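Local coordinates for putative epoxide hydrolase protein (Klebsiella pneumoniae subsp. pneumoniae, PDB 5BOV) that is probably an alpha/beta-fold hydrolase, putatively an epoxide hydrolase, and may have monoacylglycerol lipase activity, at residues A[39-43]-A[178-183]. Numbering follows the deposited sequence.
Sequences GWPYD and FAKFIW
W183 holds both P41 and Y42, the first by a straight hydrogen bond and the second by a ring stack, a worked example of one indole joining a loop to a helix. W183 NE1 donates to P41 O at 2.9 Å, its N-H...O angle of 177° almost linear. The oxygen sits at the indole edge, in the ring plane, whereas the donor stands well above the carbonyl plane. The same indole lies against Y42, its five-membered ring in an offset stack with the phenol, centroids 4.3 Å apart and planes at 26°; Y42 CE1 rests over the indole face, 3.4 Å from W183 NE1. With CG beside the backbone N (chi1 -53°), Y42 brings its ring alongside W183, and a water bridges its OH, at 2.7 Å, to the helix carbonyl W183 O. P41, after a cis peptide bond, wedges its CG against A179 CB (3.7 Å) while its CD meets I182 CG2. Packing slackens around W40: its CZ3 stays 4.0 Å from I182 CG2, and at the start of the helix segment its CH2 comes no nearer than 4.4 Å to CE1 of partly exposed F178, edge to edge. W40 N is hydrogen-bonded to D110 OD2, a carboxylate in a probable nucleophile elbow. The loop after strand 32-37 is thus fastened to helix 175-186, an arrangement consistent with the oxyanion-hole loop and helical cap of an epoxide-hydrolase-like alpha/beta hydrolase.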
ATOM      1  N   GLY A  39      -1.443   3.357   0.627  1.00  7.15           N
ATOM      2  CA  GLY A  39      -1.848   3.199  -0.729  1.00  7.19           C
ATOM      3  C   GLY A  39      -1.789   4.487  -1.535  1.00  7.11           C
ATOM      4  O   GLY A  39      -1.245   5.509  -1.072  1.00  7.01           O
ATOM      5  N   TRP A  40      -2.398   4.415  -2.710  1.00  6.76           N
ATOM      6  CA  TRP A  40      -2.406   5.565  -3.689  1.00  7.40           C
ATOM      7  C   TRP A  40      -3.834   6.184  -3.702  1.00  7.72           C
ATOM      8  O   TRP A  40      -4.817   5.396  -3.801  1.00  8.03           O
ATOM      9  CB  TRP A  40      -2.086   5.105  -5.109  1.00  7.65           C
ATOM     10  CG  TRP A  40      -2.132   6.220  -6.068  1.00  8.05           C
ATOM     11  CD1 TRP A  40      -1.125   7.060  -6.354  1.00  8.16           C
ATOM     12  CD2 TRP A  40      -3.232   6.628  -6.877  1.00  8.27           C
ATOM     13  NE1 TRP A  40      -1.526   7.998  -7.265  1.00  8.55           N
ATOM     14  CE2 TRP A  40      -2.824   7.756  -7.604  1.00  8.55           C
ATOM     15  CE3 TRP A  40      -4.539   6.206  -6.998  1.00  8.36           C
ATOM     16  CZ2 TRP A  40      -3.699   8.450  -8.461  1.00  8.81           C
ATOM     17  CZ3 TRP A  40      -5.364   6.848  -7.888  1.00  8.48           C
ATOM     18  CH2 TRP A  40      -4.955   7.995  -8.584  1.00  8.67           C
ATOM     19  N   PRO A  41      -3.984   7.516  -3.689  1.00  7.71           N
ATOM     20  CA  PRO A  41      -2.940   8.504  -3.474  1.00  7.80           C
ATOM     21  C   PRO A  41      -2.955   9.015  -2.038  1.00  7.53           C
ATOM     22  O   PRO A  41      -3.539  10.049  -1.703  1.00  7.67           O
ATOM     23  CB  PRO A  41      -3.361   9.609  -4.472  1.00  8.10           C
ATOM     24  CG  PRO A  41      -4.874   9.474  -4.566  1.00  8.29           C
ATOM     25  CD  PRO A  41      -5.277   8.136  -4.008  1.00  7.99           C
ATOM     26  N   TYR A  42      -2.465   8.148  -1.154  1.00  7.35           N
ATOM     27  CA  TYR A  42      -2.483   8.390   0.297  1.00  7.30           C
ATOM     28  C   TYR A  42      -1.072   8.438   0.798  1.00  7.09           C
ATOM     29  O   TYR A  42      -0.103   8.383  -0.009  1.00  7.10           O
ATOM     30  CB  TYR A  42      -3.307   7.338   1.007  1.00  7.44           C
ATOM     31  CG  TYR A  42      -4.713   7.200   0.417  1.00  7.54           C
ATOM     32  CD1 TYR A  42      -5.737   7.931   0.940  1.00  7.89           C
ATOM     33  CD2 TYR A  42      -5.014   6.283  -0.566  1.00  7.41           C
ATOM     34  CE1 TYR A  42      -7.049   7.815   0.444  1.00  8.17           C
ATOM     35  CE2 TYR A  42      -6.272   6.131  -1.049  1.00  7.59           C
ATOM     36  CZ  TYR A  42      -7.294   6.888  -0.550  1.00  7.90           C
ATOM     37  OH  TYR A  42      -8.551   6.712  -1.062  1.00  8.39           O
ATOM     38  N   ASP A  43      -0.867   8.528   2.107  1.00  7.15           N
ATOM     39  CA  ASP A  43       0.506   8.475   2.616  1.00  7.32           C
ATOM     40  C   ASP A  43       0.549   7.943   4.054  1.00  7.29           C
ATOM     41  O   ASP A  43      -0.439   7.364   4.503  1.00  7.41           O
ATOM     42  CB  ASP A  43       1.242   9.823   2.488  1.00  7.81           C
ATOM     43  CG  ASP A  43       0.857  10.816   3.547  1.00  8.24           C
ATOM     44  OD1 ASP A  43      -0.157  10.629   4.237  1.00  8.32           O
ATOM     45  OD2 ASP A  43       1.549  11.868   3.554  1.00  9.65           O
ATOM     46  N   PHE A 178      -6.816  16.334  -8.283  1.00 11.23           N
ATOM     47  CA  PHE A 178      -7.074  15.016  -8.856  1.00 10.42           C
ATOM     48  C   PHE A 178      -7.088  13.969  -7.728  1.00  9.99           C
ATOM     49  O   PHE A 178      -8.073  13.223  -7.604  1.00  9.98           O
ATOM     50  CB  PHE A 178      -6.039  14.655  -9.925  1.00 10.32           C
ATOM     51  CG  PHE A 178      -6.456  13.472 -10.761  1.00 10.20           C
ATOM     52  CD1 PHE A 178      -6.439  12.189 -10.277  1.00  9.91           C
ATOM     53  CD2 PHE A 178      -6.891  13.657 -12.065  1.00 10.60           C
ATOM     54  CE1 PHE A 178      -6.871  11.108 -11.039  1.00  9.86           C
ATOM     55  CE2 PHE A 178      -7.305  12.566 -12.828  1.00 10.46           C
ATOM     56  CZ  PHE A 178      -7.346  11.300 -12.323  1.00 10.45           C
ATOM     57  N   ALA A 179      -6.101  14.038  -6.847  1.00  9.96           N
ATOM     58  CA  ALA A 179      -6.068  13.072  -5.747  1.00  9.69           C
ATOM     59  C   ALA A 179      -7.263  13.299  -4.836  1.00  9.95           C
ATOM     60  O   ALA A 179      -7.840  12.329  -4.318  1.00  9.86           O
ATOM     61  CB  ALA A 179      -4.757  13.174  -4.965  1.00  9.64           C
ATOM     62  N   LYS A 180      -7.638  14.546  -4.582  1.00 10.42           N
ATOM     63  CA  LYS A 180      -8.763  14.769  -3.686  1.00 11.54           C
ATOM     64  C   LYS A 180     -10.075  14.207  -4.272  1.00 11.47           C
ATOM     65  O   LYS A 180     -10.879  13.644  -3.576  1.00 11.21           O
ATOM     66  CB  LYS A 180      -8.943  16.285  -3.367  1.00 12.47           C
ATOM     67  CG  LYS A 180      -9.894  16.552  -2.202  1.00 13.58           C
ATOM     68  CD  LYS A 180      -9.891  18.074  -1.927  1.00 15.64           C
ATOM     69  CE  LYS A 180     -10.525  18.384  -0.587  1.00 16.49           C
ATOM     70  NZ  LYS A 180     -10.461  19.833  -0.253  1.00 18.24           N
ATOM     71  N   PHE A 181     -10.265  14.393  -5.592  1.00 11.28           N
ATOM     72  CA  PHE A 181     -11.397  13.813  -6.252  1.00 12.23           C
ATOM     73  C   PHE A 181     -11.420  12.276  -6.128  1.00 11.07           C
ATOM     74  O   PHE A 181     -12.453  11.682  -5.814  1.00 11.00           O
ATOM     75  CB  PHE A 181     -11.354  14.289  -7.717  1.00 13.32           C
ATOM     76  CG  PHE A 181     -12.540  13.883  -8.537  1.00 15.04           C
ATOM     77  CD1 PHE A 181     -13.716  14.593  -8.488  1.00 18.71           C
ATOM     78  CD2 PHE A 181     -12.466  12.816  -9.348  1.00 16.19           C
ATOM     79  CE1 PHE A 181     -14.825  14.234  -9.273  1.00 19.87           C
ATOM     80  CE2 PHE A 181     -13.519  12.436 -10.115  1.00 17.25           C
ATOM     81  CZ  PHE A 181     -14.719  13.102 -10.047  1.00 19.54           C
ATOM     82  N   ILE A 182     -10.243  11.676  -6.297  1.00 10.30           N
ATOM     83  CA  ILE A 182     -10.130  10.274  -6.122  1.00  9.75           C
ATOM     84  C   ILE A 182     -10.511   9.859  -4.659  1.00  9.31           C
ATOM     85  O   ILE A 182     -11.156   8.838  -4.439  1.00  9.30           O
ATOM     86  CB  ILE A 182      -8.734   9.775  -6.491  1.00  9.90           C
ATOM     87  CG1 ILE A 182      -8.496   9.905  -8.031  1.00 10.25           C
ATOM     88  CG2 ILE A 182      -8.519   8.350  -6.028  1.00  9.85           C
ATOM     89  CD1 ILE A 182      -9.410   9.046  -8.906  1.00 10.71           C
ATOM     90  N   TRP A 183     -10.037  10.598  -3.645  1.00  9.17           N
ATOM     91  CA  TRP A 183     -10.389  10.244  -2.300  1.00  9.15           C
ATOM     92  C   TRP A 183     -11.904  10.188  -2.098  1.00  9.85           C
ATOM     93  O   TRP A 183     -12.436   9.285  -1.483  1.00  9.79           O
ATOM     94  CB  TRP A 183      -9.786  11.243  -1.273  1.00  9.20           C
ATOM     95  CG  TRP A 183      -8.386  11.121  -0.850  1.00  8.85           C
ATOM     96  CD1 TRP A 183      -7.341  10.763  -1.598  1.00  8.59           C
ATOM     97  CD2 TRP A 183      -7.848  11.485   0.435  1.00  8.77           C
ATOM     98  NE1 TRP A 183      -6.192  10.819  -0.866  1.00  8.62           N
ATOM     99  CE2 TRP A 183      -6.480  11.286   0.380  1.00  8.78           C
ATOM    100  CE3 TRP A 183      -8.413  11.945   1.611  1.00  9.20           C
ATOM    101  CZ2 TRP A 183      -5.639  11.547   1.456  1.00  8.86           C
ATOM    102  CZ3 TRP A 183      -7.587  12.161   2.715  1.00  8.95           C
ATOM    103  CH2 TRP A 183      -6.250  11.983   2.629  1.00  9.01           C
TER
HETATM  104  O   HOH W   1     -10.735   7.667   0.119  1.00  9.99           O